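PDB 2BH4: cytochrome C-550 from Paracoccus versutus, which carries a covalently bound heme c and probably shuttles electrons between redox partners. Local coordinates for residues R45-S49 against I59-A63; L39-V43 against L115-P120; L76-T81 against Q108-V112; K16-M20 against V30-K34. The protein carries 1 engineered substitution. All blocks are in the same frame, centred on the assembly; numbering follows the deposited sequence.

From the N terminus, interaction 4 closes first, folding residues 30-34 back on the heme-binding segment 16-20. Interaction 2 then opens at residues 39-43 and closes only at 115-120, joining a loop beside the heme to the end of helix 108-117. Two smaller loops nest inside it, one after the other: interaction 1 ties residues 45-49 to helix 57-65, and interaction 3 packs helix 73-81 on helix 108-117. No two loops cross. Interaction 2 meets interaction 4 where Leu39 N probably bonds to Met20 O, interaction 3 where Val43 packs on Leu76, and interaction 1 where Arg45 packs on Leu39 and Tyr40. All four contacts touch the heme, the common centre of the fold.

Interaction 1: residues R45-S49 against I59-A63; sequences RKIAS and ILEVA. With HEC (heme c), chain B.
Ile47 and Ala48 rest on helix 57-65 beside the heme propionates of what is, by sequence and architecture, a class I cytochrome c fold. Ile59 is the side chain to follow, because it faces both the loop and the heme. Its CB lies near one propionate, 4.1 Å from HEC O2D. With CG1 turned anti to the backbone N (chi1 -158°), that branch runs toward the loop, where Ile59 CG1 meets Ile47 CG2 at 3.8 Å and also touches the methyl of Ala48. The CG2 branch stays with the first propionate, Ile59 CG2 lying 3.4 Å from HEC O1D. At the tip, CD1 comes up to O2A of the other propionate. Ile47 completes its packing on Val62 and Ala63, and Met69 and Trp71 also touch it.

The second propionate is held at both oxygens. Arg45 NH2 gives a hydrogen bond to HEC O1A of 2.9 Å, the carboxylate sitting at the edge of the guanidinium and in its plane. Ala48 N donates to HEC O2A at 3.1 Å. Since Arg45 NH1 bonds to Asn38 O as well, the guanidinium is held through two of its nitrogens, and its charge would be expected to stabilise an ionised propionate.

The loop is braced internally by Ser49 OG, which donates to Lys46 O. At the outer end of the contact Lys46 reaches across to Ala63 without bonding to it directly. A water bridges the gap, accepting from Lys46 NZ at 2.8 Å and donating to Ala63 O at 2.9 Å.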
# COMPACT_ATOMS: atom_id res chain seq x y z
N ARG A 45 7.20 5.90 0.55
CA ARG A 45 8.09 4.78 0.90
C ARG A 45 8.54 4.02 -0.34
O ARG A 45 7.73 3.73 -1.22
CB ARG A 45 7.37 3.82 1.86
CG ARG A 45 8.24 2.75 2.48
CD ARG A 45 7.53 2.09 3.66
NE ARG A 45 6.53 1.11 3.26
CZ ARG A 45 5.57 0.63 4.05
NH1 ARG A 45 5.36 1.14 5.25
NH2 ARG A 45 4.75 -0.31 3.58
N LYS A 46 9.82 3.66 -0.39
CA LYS A 46 10.31 2.78 -1.47
C LYS A 46 9.42 1.56 -1.62
O LYS A 46 9.04 0.92 -0.64
CB LYS A 46 11.75 2.36 -1.21
CG LYS A 46 12.34 1.45 -2.26
CD LYS A 46 13.77 1.03 -1.87
CE LYS A 46 14.26 -0.16 -2.66
NZ LYS A 46 14.23 0.02 -4.09
N ILE A 47 9.08 1.23 -2.86
CA ILE A 47 8.27 0.04 -3.15
C ILE A 47 8.90 -1.19 -2.51
O ILE A 47 10.10 -1.44 -2.64
CB ILE A 47 8.18 -0.21 -4.67
CG1 ILE A 47 7.66 1.03 -5.43
CG2 ILE A 47 7.32 -1.41 -4.99
CD1 ILE A 47 6.27 1.45 -5.10
N ALA A 48 8.07 -1.99 -1.82
CA ALA A 48 8.47 -3.29 -1.29
C ALA A 48 9.75 -3.24 -0.46
O ALA A 48 10.69 -4.01 -0.72
CB ALA A 48 8.59 -4.30 -2.43
N SER A 49 9.76 -2.38 0.55
CA SER A 49 10.98 -2.15 1.35
C SER A 49 10.84 -2.35 2.86
O SER A 49 11.79 -2.07 3.61
CB SER A 49 11.54 -0.75 1.08
OG SER A 49 10.65 0.28 1.48
N ILE A 59 6.21 -7.65 -7.17
CA ILE A 59 6.46 -6.37 -6.53
C ILE A 59 7.95 -6.18 -6.26
O ILE A 59 8.44 -5.06 -6.33
CB ILE A 59 5.55 -6.18 -5.28
CG1 ILE A 59 5.40 -4.70 -4.93
CG2 ILE A 59 6.01 -7.05 -4.09
CD1 ILE A 59 4.50 -4.44 -3.72
N LEU A 60 8.68 -7.27 -5.96
CA LEU A 60 10.13 -7.17 -5.82
C LEU A 60 10.79 -6.78 -7.14
O LEU A 60 11.78 -6.03 -7.16
CB LEU A 60 10.72 -8.49 -5.28
CG LEU A 60 10.41 -8.81 -3.82
CD1 LEU A 60 10.88 -10.23 -3.50
CD2 LEU A 60 11.05 -7.80 -2.90
N GLU A 61 10.26 -7.28 -8.25
CA GLU A 61 10.79 -6.94 -9.58
C GLU A 61 10.53 -5.48 -9.90
O GLU A 61 11.39 -4.80 -10.45
CB GLU A 61 10.19 -7.84 -10.64
CG GLU A 61 10.74 -7.56 -12.03
CD GLU A 61 10.33 -8.60 -13.07
OE1 GLU A 61 10.11 -9.77 -12.71
OE2 GLU A 61 10.26 -8.23 -14.25
N VAL A 62 9.37 -4.98 -9.50
CA VAL A 62 9.10 -3.56 -9.68
C VAL A 62 10.18 -2.74 -8.99
O VAL A 62 10.74 -1.84 -9.58
CB VAL A 62 7.71 -3.14 -9.11
CG1 VAL A 62 7.55 -1.60 -9.18
CG2 VAL A 62 6.60 -3.80 -9.89
N ALA A 63 10.47 -3.08 -7.74
CA ALA A 63 11.46 -2.33 -6.98
C ALA A 63 12.85 -2.48 -7.57
O ALA A 63 13.58 -1.50 -7.66
CB ALA A 63 11.42 -2.74 -5.52
FE HEC B . -2.50 -4.90 0.81
CHA HEC B . 0.76 -4.98 -0.16
CHB HEC B . -2.48 -1.49 0.57
CHC HEC B . -5.87 -4.82 1.40
CHD HEC B . -2.43 -8.20 1.65
NA HEC B . -1.12 -3.52 0.30
C1A HEC B . 0.18 -3.74 -0.09
C2A HEC B . 0.83 -2.50 -0.41
C3A HEC B . -0.07 -1.54 -0.22
C4A HEC B . -1.31 -2.15 0.23
CMA HEC B . 0.14 -0.04 -0.43
CAA HEC B . 2.30 -2.36 -0.83
CBA HEC B . 3.11 -2.20 0.45
CGA HEC B . 4.61 -2.10 0.29
O1A HEC B . 5.32 -2.14 1.35
O2A HEC B . 5.13 -1.97 -0.86
NB HEC B . -3.91 -3.43 0.96
C1B HEC B . -3.67 -2.08 0.91
C2B HEC B . -4.91 -1.39 1.16
C3B HEC B . -5.85 -2.30 1.33
C4B HEC B . -5.25 -3.62 1.25
CMB HEC B . -5.06 0.14 1.21
CAB HEC B . -7.36 -2.05 1.58
CBB HEC B . -7.99 -1.39 0.56
NC HEC B . -3.88 -6.22 1.41
C1C HEC B . -5.22 -6.03 1.56
C2C HEC B . -5.85 -7.26 1.98
C3C HEC B . -4.92 -8.22 2.06
C4C HEC B . -3.66 -7.56 1.72
CMC HEC B . -7.36 -7.39 2.27
CAC HEC B . -5.05 -9.71 2.47
CBC HEC B . -6.00 -10.53 1.93
ND HEC B . -1.10 -6.33 0.76
C1D HEC B . -1.30 -7.66 1.12
C2D HEC B . -0.12 -8.43 0.79
C3D HEC B . 0.84 -7.45 0.23
C4D HEC B . 0.17 -6.15 0.22
CMD HEC B . 0.15 -9.93 0.97
CAD HEC B . 2.23 -7.84 -0.33
CBD HEC B . 1.98 -7.94 -1.85
CGD HEC B . 3.06 -8.71 -2.60
O1D HEC B . 4.11 -9.02 -2.00
O2D HEC B . 2.88 -8.99 -3.82
O HOH W 1 15.72 -1.74 -5.75

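Interaction 2: residues L39-V43 against L115-P120; sequences LYGVV and LAQHSP. With HEC (heme c), chain B.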
# COMPACT_ATOMS: atom_id res chain seq x y z
N LEU A 39 1.42 -0.40 7.03
CA LEU A 39 1.19 0.70 6.09
C LEU A 39 1.42 2.08 6.69
O LEU A 39 1.30 3.07 5.96
CB LEU A 39 -0.20 0.59 5.44
CG LEU A 39 -0.42 -0.65 4.57
CD1 LEU A 39 -1.81 -0.70 4.00
CD2 LEU A 39 0.61 -0.74 3.46
N TYR A 40 1.77 2.17 7.97
CA TYR A 40 2.21 3.45 8.49
C TYR A 40 3.36 3.93 7.61
O TYR A 40 4.31 3.20 7.37
CB TYR A 40 2.73 3.37 9.93
CG TYR A 40 3.35 4.68 10.38
CD1 TYR A 40 4.68 4.99 10.09
CD2 TYR A 40 2.58 5.63 11.02
CE1 TYR A 40 5.22 6.23 10.45
CE2 TYR A 40 3.11 6.84 11.41
CZ TYR A 40 4.42 7.15 11.13
OH TYR A 40 4.91 8.37 11.52
N GLY A 41 3.36 5.21 7.24
CA GLY A 41 4.47 5.74 6.46
C GLY A 41 4.62 5.26 5.03
O GLY A 41 5.65 5.50 4.42
N VAL A 42 3.60 4.61 4.49
CA VAL A 42 3.72 4.06 3.15
C VAL A 42 3.81 5.12 2.06
O VAL A 42 4.45 4.91 1.03
CB VAL A 42 2.59 3.03 2.85
CG1 VAL A 42 1.23 3.71 2.74
CG2 VAL A 42 2.93 2.22 1.60
N VAL A 43 3.17 6.28 2.26
CA VAL A 43 3.23 7.31 1.23
C VAL A 43 4.65 7.87 1.17
O VAL A 43 5.20 8.35 2.18
CB VAL A 43 2.21 8.42 1.45
CG1 VAL A 43 2.31 9.44 0.31
CG2 VAL A 43 0.81 7.85 1.55
N LEU A 115 -3.99 7.05 4.44
CA LEU A 115 -2.59 6.58 4.50
C LEU A 115 -1.62 7.76 4.53
O LEU A 115 -0.61 7.72 5.23
CB LEU A 115 -2.29 5.68 3.32
CG LEU A 115 -3.05 4.36 3.27
CD1 LEU A 115 -2.73 3.66 1.96
CD2 LEU A 115 -2.77 3.50 4.46
N ALA A 116 -1.93 8.82 3.78
CA ALA A 116 -1.08 10.01 3.76
C ALA A 116 -1.08 10.73 5.11
O ALA A 116 -0.07 11.25 5.56
CB ALA A 116 -1.50 10.94 2.65
N GLN A 117 -2.24 10.78 5.75
CA GLN A 117 -2.35 11.37 7.09
C GLN A 117 -1.39 10.68 8.06
O GLN A 117 -0.79 11.32 8.92
CB GLN A 117 -3.79 11.23 7.56
CG GLN A 117 -4.11 11.73 8.92
CD GLN A 117 -5.60 11.61 9.19
OE1 GLN A 117 -6.30 12.61 9.36
NE2 GLN A 117 -6.09 10.39 9.15
N HIS A 118 -1.24 9.36 7.90
CA HIS A 118 -0.33 8.59 8.73
C HIS A 118 1.01 8.30 8.06
O HIS A 118 1.68 7.30 8.35
CB HIS A 118 -1.04 7.34 9.26
CG HIS A 118 -2.19 7.70 10.14
ND1 HIS A 118 -1.99 8.28 11.38
CD2 HIS A 118 -3.52 7.71 9.92
CE1 HIS A 118 -3.17 8.59 11.89
NE2 HIS A 118 -4.11 8.27 11.03
N SER A 119 1.40 9.21 7.17
CA SER A 119 2.75 9.26 6.60
C SER A 119 3.22 10.71 6.79
O SER A 119 3.46 11.45 5.83
CB SER A 119 2.71 8.90 5.11
OG SER A 119 2.17 7.62 4.90
N PRO A 120 3.36 11.14 8.03
CA PRO A 120 3.65 12.56 8.31
C PRO A 120 5.00 13.07 7.83
O PRO A 120 5.22 14.28 7.76
CB PRO A 120 3.57 12.62 9.83
CG PRO A 120 3.88 11.24 10.28
CD PRO A 120 3.29 10.33 9.26
FE HEC B . -2.50 -4.90 0.81
CHA HEC B . 0.76 -4.98 -0.16
CHB HEC B . -2.48 -1.49 0.57
CHC HEC B . -5.87 -4.82 1.40
CHD HEC B . -2.43 -8.20 1.65
NA HEC B . -1.12 -3.52 0.30
C1A HEC B . 0.18 -3.74 -0.09
C2A HEC B . 0.83 -2.50 -0.41
C3A HEC B . -0.07 -1.54 -0.22
C4A HEC B . -1.31 -2.15 0.23
CMA HEC B . 0.14 -0.04 -0.43
CAA HEC B . 2.30 -2.36 -0.83
CBA HEC B . 3.11 -2.20 0.45
CGA HEC B . 4.61 -2.10 0.29
O1A HEC B . 5.32 -2.14 1.35
O2A HEC B . 5.13 -1.97 -0.86
NB HEC B . -3.91 -3.43 0.96
C1B HEC B . -3.67 -2.08 0.91
C2B HEC B . -4.91 -1.39 1.16
C3B HEC B . -5.85 -2.30 1.33
C4B HEC B . -5.25 -3.62 1.25
CMB HEC B . -5.06 0.14 1.21
CAB HEC B . -7.36 -2.05 1.58
CBB HEC B . -7.99 -1.39 0.56
NC HEC B . -3.88 -6.22 1.41
C1C HEC B . -5.22 -6.03 1.56
C2C HEC B . -5.85 -7.26 1.98
C3C HEC B . -4.92 -8.22 2.06
C4C HEC B . -3.66 -7.56 1.72
CMC HEC B . -7.36 -7.39 2.27
CAC HEC B . -5.05 -9.71 2.47
CBC HEC B . -6.00 -10.53 1.93
ND HEC B . -1.10 -6.33 0.76
C1D HEC B . -1.30 -7.66 1.12
C2D HEC B . -0.12 -8.43 0.79
C3D HEC B . 0.84 -7.45 0.23
C4D HEC B . 0.17 -6.15 0.22
CMD HEC B . 0.15 -9.93 0.97
CAD HEC B . 2.23 -7.84 -0.33
CBD HEC B . 1.98 -7.94 -1.85
CGD HEC B . 3.06 -8.71 -2.60
O1D HEC B . 4.11 -9.02 -2.00
O2D HEC B . 2.88 -8.99 -3.82
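A type II beta turn, Leu39 to Val42, fits against the C-terminal end of helix 108-117, with Gly41 taking the positive-phi position of the turn (phi 70°). Gly41 N donates to His118 O at 2.9 Å, joining the turn to the first residue that leaves the helix. Ser119 OG makes the second link and is gripped twice: it accepts from Val43 N at 3.1 Å and donates to Leu115 O at 2.8 Å, approaching that carbonyl from above its plane. Ser119 chi1 of -58° sets OG beside its own backbone N, where it can serve both partners.

Tyr40 has two deposited conformers. In the one described here His118 O lies over one ring face, offset toward the rim, and the side chain of Pro120 crosses that of Tyr40 at about a right angle.

Leu39, Val42 and Val43 make the apolar part of the contact. Val42 CG1 meets Leu115 CD1 at 4.0 Å, while Val43 CG2 packs on CA and CB of Ala116. Leu39 touches both partners, its CB on Leu115 CD2 and its branches over the porphyrin, so the helix end and the heme share one leucine. Leu39 CD1 stands 3.6 Å from HEC CHB.

Interaction 3: residues L76-T81 against Q108-V112; sequences LIEYVT and QADVV. With HEC (heme c), chain B.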
# COMPACT_ATOMS: atom_id res chain seq x y z
N LEU A 76 -0.53 4.67 -5.52
CA LEU A 76 -1.34 4.03 -4.49
C LEU A 76 -2.80 3.91 -4.89
O LEU A 76 -3.41 2.86 -4.73
CB LEU A 76 -1.24 4.76 -3.16
CG LEU A 76 0.06 4.53 -2.40
CD1 LEU A 76 0.24 5.56 -1.31
CD2 LEU A 76 0.15 3.08 -1.82
N ILE A 77 -3.35 4.97 -5.48
CA ILE A 77 -4.75 4.90 -5.89
C ILE A 77 -4.94 3.79 -6.92
O ILE A 77 -5.89 3.01 -6.84
CB ILE A 77 -5.23 6.26 -6.42
CG1 ILE A 77 -5.31 7.24 -5.25
CG2 ILE A 77 -6.60 6.12 -7.09
CD1 ILE A 77 -5.55 8.67 -5.69
N GLU A 78 -4.02 3.70 -7.88
CA GLU A 78 -4.12 2.67 -8.93
C GLU A 78 -3.97 1.27 -8.34
O GLU A 78 -4.77 0.38 -8.62
CB GLU A 78 -3.09 2.92 -10.03
CG GLU A 78 -3.38 4.17 -10.88
CD GLU A 78 -2.38 4.40 -11.98
OE1 GLU A 78 -1.44 3.57 -12.10
OE2 GLU A 78 -2.52 5.41 -12.70
N TYR A 79 -2.95 1.09 -7.51
CA TYR A 79 -2.68 -0.23 -6.91
C TYR A 79 -3.83 -0.70 -6.02
O TYR A 79 -4.27 -1.84 -6.10
CB TYR A 79 -1.36 -0.18 -6.15
CG TYR A 79 -0.98 -1.49 -5.50
CD1 TYR A 79 -0.37 -2.50 -6.21
CD2 TYR A 79 -1.24 -1.69 -4.14
CE1 TYR A 79 -0.03 -3.69 -5.59
CE2 TYR A 79 -0.87 -2.87 -3.51
CZ TYR A 79 -0.28 -3.87 -4.25
OH TYR A 79 0.06 -5.08 -3.60
N VAL A 80 -4.35 0.20 -5.18
CA VAL A 80 -5.50 -0.12 -4.31
C VAL A 80 -6.72 -0.48 -5.13
O VAL A 80 -7.55 -1.30 -4.71
CB VAL A 80 -5.75 1.05 -3.35
CG1 VAL A 80 -7.11 0.99 -2.70
CG2 VAL A 80 -4.60 1.11 -2.33
N THR A 81 -6.88 0.17 -6.28
CA THR A 81 -8.02 -0.09 -7.14
C THR A 81 -7.92 -1.51 -7.73
O THR A 81 -8.90 -2.23 -7.79
CB THR A 81 -8.12 0.97 -8.25
OG1 THR A 81 -8.30 2.27 -7.67
CG2 THR A 81 -9.27 0.68 -9.20
N GLN A 108 -11.26 5.12 -3.19
CA GLN A 108 -9.83 4.81 -3.21
C GLN A 108 -8.97 6.01 -2.83
O GLN A 108 -8.02 5.89 -2.04
CB GLN A 108 -9.41 4.23 -4.57
CG GLN A 108 -10.20 3.01 -5.01
CD GLN A 108 -11.42 3.35 -5.87
OE1 GLN A 108 -11.95 4.48 -5.85
NE2 GLN A 108 -11.90 2.35 -6.59
N ALA A 109 -9.28 7.19 -3.37
CA ALA A 109 -8.55 8.38 -2.98
C ALA A 109 -8.71 8.65 -1.49
O ALA A 109 -7.83 9.22 -0.85
CB ALA A 109 -8.99 9.59 -3.79
N ASP A 110 -9.88 8.33 -0.95
CA ASP A 110 -10.14 8.51 0.49
C ASP A 110 -9.19 7.65 1.33
O ASP A 110 -8.56 8.13 2.28
CB ASP A 110 -11.60 8.22 0.84
CG ASP A 110 -12.59 9.19 0.17
OD1 ASP A 110 -12.24 10.34 -0.21
OD2 ASP A 110 -13.76 8.77 0.03
N VAL A 111 -9.08 6.36 1.00
CA VAL A 111 -8.20 5.49 1.77
C VAL A 111 -6.75 5.98 1.63
O VAL A 111 -5.99 5.98 2.59
CB VAL A 111 -8.40 3.97 1.41
CG1 VAL A 111 -7.74 3.61 0.08
CG2 VAL A 111 -7.86 3.05 2.50
N VAL A 112 -6.37 6.42 0.44
CA VAL A 112 -5.01 6.93 0.25
C VAL A 112 -4.77 8.21 1.07
O VAL A 112 -3.68 8.43 1.60
CB VAL A 112 -4.65 7.06 -1.24
CG1 VAL A 112 -3.31 7.76 -1.43
CG2 VAL A 112 -4.64 5.66 -1.90
FE HEC B . -2.50 -4.90 0.81
CHA HEC B . 0.76 -4.98 -0.16
CHB HEC B . -2.48 -1.49 0.57
CHC HEC B . -5.87 -4.82 1.40
CHD HEC B . -2.43 -8.20 1.65
NA HEC B . -1.12 -3.52 0.30
C1A HEC B . 0.18 -3.74 -0.09
C2A HEC B . 0.83 -2.50 -0.41
C3A HEC B . -0.07 -1.54 -0.22
C4A HEC B . -1.31 -2.15 0.23
CMA HEC B . 0.14 -0.04 -0.43
CAA HEC B . 2.30 -2.36 -0.83
CBA HEC B . 3.11 -2.20 0.45
CGA HEC B . 4.61 -2.10 0.29
O1A HEC B . 5.32 -2.14 1.35
O2A HEC B . 5.13 -1.97 -0.86
NB HEC B . -3.91 -3.43 0.96
C1B HEC B . -3.67 -2.08 0.91
C2B HEC B . -4.91 -1.39 1.16
C3B HEC B . -5.85 -2.30 1.33
C4B HEC B . -5.25 -3.62 1.25
CMB HEC B . -5.06 0.14 1.21
CAB HEC B . -7.36 -2.05 1.58
CBB HEC B . -7.99 -1.39 0.56
NC HEC B . -3.88 -6.22 1.41
C1C HEC B . -5.22 -6.03 1.56
C2C HEC B . -5.85 -7.26 1.98
C3C HEC B . -4.92 -8.22 2.06
C4C HEC B . -3.66 -7.56 1.72
CMC HEC B . -7.36 -7.39 2.27
CAC HEC B . -5.05 -9.71 2.47
CBC HEC B . -6.00 -10.53 1.93
ND HEC B . -1.10 -6.33 0.76
C1D HEC B . -1.30 -7.66 1.12
C2D HEC B . -0.12 -8.43 0.79
C3D HEC B . 0.84 -7.45 0.23
C4D HEC B . 0.17 -6.15 0.22
CMD HEC B . 0.15 -9.93 0.97
CAD HEC B . 2.23 -7.84 -0.33
CBD HEC B . 1.98 -7.94 -1.85
CGD HEC B . 3.06 -8.71 -2.60
O1D HEC B . 4.11 -9.02 -2.00
O2D HEC B . 2.88 -8.99 -3.82
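Ile77 and Leu76 meet Val112 in an apolar seam where helix 73-81 packs on helix 108-117. Val112 CG2 serves two partners, touching Leu76 CB at 3.7 Å and Ile77 CG1 at 3.8 Å, and Val112 CG1 also lies against Leu76. The side chains of Val112 and Ile77 cross at about a right angle. Farther out, Ile77 CD1 ends on Ala109 CB. Val80 CG1 approaches Val111 CG1, in the one conformer of Val111 considered here.

No hydrogen bond crosses between the two segments. Thr81 OG1 donates to Ile77 O at 2.7 Å, and Thr81 N reaches the same oxygen from the opposite face of the carbonyl plane. With the hydroxyl turned back this way, Gln108 simply lies across it, its CG 3.4 Å from Thr81 OG1. A bend at chi2 (92°) turns the Gln108 amide aside, and its NE2 bonds to Leu104 O.

Leu76 CD2 reaches HEC CMA at 3.4 Å and Val80 CG2 reaches HEC CMB. The two short helix axes pass 9.1 Å apart at 118°. Helix 73-81 thus touches both the heme and helix 108-117, while its Tyr79 meets Trp86 of helix 83-91 edge-to-face.

Interaction 4: residues K16-M20 against V30-K34; sequences KACHM and VKGGK. With HEC (heme c), chain B.
Lys16 O accepts the one direct hydrogen bond between these segments, from Gly33 N at 2.9 Å with an N-H...O angle of 156°. The carbonyl belongs to the CXXCH heme-binding motif of a c-type cytochrome, and Gly32 and Gly33 pass close along that motif. With no side chains between them the backbones come very close: Gly33 CA points a hydrogen at Ala17 O (3.5 Å), and Gly32 CA does the same to His19 O.

Cys18 and His19 turn the other way, toward the heme. Cys18 SG is covalently bound to HEC CAC, while His19 NE2 binds the iron with Lys100, the engineered residue, as the second axial ligand. His19 ND1 donates to Pro37 O, which sets the rotation of the imidazole and should make it a stronger donor to the metal.

Two waters stitch the edges. One accepts from Met20 N and donates to Gly33 O at 2.7 Å. The other accepts from Lys16 NZ, which also bonds to Asn13 OD1, and donates to Lys31 O at 2.8 Å. The extended chain of Lys16 crosses Val30 at about a right angle, Lys16 CD touching Val30 CG1 at 3.9 Å.

Met20 sets its CB against Val30 O and Gly32 N. A bend at chi3 (69°) swings its methyl onto Lys34, where Met20 CE presses tightly on Lys34 CG at 3.4 Å.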
# COMPACT_ATOMS: atom_id res chain seq x y z
N LYS A 16 -7.71 -3.92 7.07
CA LYS A 16 -7.09 -4.24 8.36
C LYS A 16 -7.04 -5.73 8.71
O LYS A 16 -6.29 -6.12 9.60
CB LYS A 16 -7.72 -3.44 9.51
CG LYS A 16 -9.06 -3.88 9.94
CD LYS A 16 -9.49 -2.98 11.09
CE LYS A 16 -10.84 -3.33 11.62
NZ LYS A 16 -11.23 -2.28 12.61
N ALA A 17 -7.80 -6.56 8.01
CA ALA A 17 -7.67 -7.99 8.19
C ALA A 17 -6.22 -8.40 7.94
O ALA A 17 -5.69 -9.31 8.59
CB ALA A 17 -8.58 -8.76 7.27
N CYS A 18 -5.59 -7.74 6.97
CA CYS A 18 -4.25 -8.07 6.55
C CYS A 18 -3.15 -7.10 6.97
O CYS A 18 -2.00 -7.51 7.12
CB CYS A 18 -4.26 -8.22 5.04
SG CYS A 18 -5.34 -9.56 4.51
N HIS A 19 -3.51 -5.83 7.11
CA HIS A 19 -2.57 -4.76 7.37
C HIS A 19 -2.83 -4.03 8.67
O HIS A 19 -3.98 -3.74 9.01
CB HIS A 19 -2.68 -3.69 6.28
CG HIS A 19 -2.21 -4.10 4.91
ND1 HIS A 19 -0.88 -4.10 4.54
CD2 HIS A 19 -2.91 -4.41 3.80
CE1 HIS A 19 -0.79 -4.41 3.25
NE2 HIS A 19 -2.01 -4.60 2.78
N MET A 20 -1.76 -3.65 9.35
CA MET A 20 -1.88 -2.67 10.43
C MET A 20 -1.33 -1.33 10.00
O MET A 20 -0.69 -1.21 8.96
CB MET A 20 -1.14 -3.14 11.68
CG MET A 20 0.36 -3.09 11.56
SD MET A 20 1.21 -3.77 12.98
CE MET A 20 0.79 -5.49 12.83
N VAL A 30 -4.17 1.81 13.60
CA VAL A 30 -5.16 0.79 13.32
C VAL A 30 -4.54 -0.56 13.64
O VAL A 30 -3.58 -0.96 13.00
CB VAL A 30 -5.62 0.77 11.84
CG1 VAL A 30 -6.71 -0.28 11.63
CG2 VAL A 30 -6.13 2.15 11.43
N LYS A 31 -5.08 -1.22 14.65
CA LYS A 31 -4.69 -2.58 14.95
C LYS A 31 -5.15 -3.45 13.80
O LYS A 31 -6.30 -3.35 13.35
CB LYS A 31 -5.35 -3.03 16.26
CG LYS A 31 -5.04 -4.46 16.70
CD LYS A 31 -4.13 -4.52 17.91
CE LYS A 31 -4.33 -5.82 18.69
NZ LYS A 31 -4.63 -6.99 17.82
N GLY A 32 -4.25 -4.30 13.30
CA GLY A 32 -4.57 -5.09 12.14
C GLY A 32 -3.67 -6.29 12.02
O GLY A 32 -2.84 -6.54 12.90
N GLY A 33 -3.85 -7.01 10.93
CA GLY A 33 -3.12 -8.22 10.68
C GLY A 33 -1.69 -8.01 10.24
O GLY A 33 -1.20 -6.87 10.12
N LYS A 34 -1.01 -9.11 9.96
CA LYS A 34 0.39 -9.09 9.56
C LYS A 34 0.64 -9.83 8.25
O LYS A 34 1.80 -9.97 7.82
CB LYS A 34 1.28 -9.65 10.68
CG LYS A 34 1.43 -8.71 11.88
CD LYS A 34 2.35 -9.30 12.93
CE LYS A 34 2.78 -8.27 13.97
NZ LYS A 34 4.08 -8.69 14.58
FE HEC B . -2.50 -4.90 0.81
CHA HEC B . 0.76 -4.98 -0.16
CHB HEC B . -2.48 -1.49 0.57
CHC HEC B . -5.87 -4.82 1.40
CHD HEC B . -2.43 -8.20 1.65
NA HEC B . -1.12 -3.52 0.30
C1A HEC B . 0.18 -3.74 -0.09
C2A HEC B . 0.83 -2.50 -0.41
C3A HEC B . -0.07 -1.54 -0.22
C4A HEC B . -1.31 -2.15 0.23
CMA HEC B . 0.14 -0.04 -0.43
CAA HEC B . 2.30 -2.36 -0.83
CBA HEC B . 3.11 -2.20 0.45
CGA HEC B . 4.61 -2.10 0.29
O1A HEC B . 5.32 -2.14 1.35
O2A HEC B . 5.13 -1.97 -0.86
NB HEC B . -3.91 -3.43 0.96
C1B HEC B . -3.67 -2.08 0.91
C2B HEC B . -4.91 -1.39 1.16
C3B HEC B . -5.85 -2.30 1.33
C4B HEC B . -5.25 -3.62 1.25
CMB HEC B . -5.06 0.14 1.21
CAB HEC B . -7.36 -2.05 1.58
CBB HEC B . -7.99 -1.39 0.56
NC HEC B . -3.88 -6.22 1.41
C1C HEC B . -5.22 -6.03 1.56
C2C HEC B . -5.85 -7.26 1.98
C3C HEC B . -4.92 -8.22 2.06
C4C HEC B . -3.66 -7.56 1.72
CMC HEC B . -7.36 -7.39 2.27
CAC HEC B . -5.05 -9.71 2.47
CBC HEC B . -6.00 -10.53 1.93
ND HEC B . -1.10 -6.33 0.76
C1D HEC B . -1.30 -7.66 1.12
C2D HEC B . -0.12 -8.43 0.79
C3D HEC B . 0.84 -7.45 0.23
C4D HEC B . 0.17 -6.15 0.22
CMD HEC B . 0.15 -9.93 0.97
CAD HEC B . 2.23 -7.84 -0.33
CBD HEC B . 1.98 -7.94 -1.85
CGD HEC B . 3.06 -8.71 -2.60
O1D HEC B . 4.11 -9.02 -2.00
O2D HEC B . 2.88 -8.99 -3.82
O HOH W 2 -8.74 -2.35 14.38
O HOH W 3 0.72 -5.39 8.86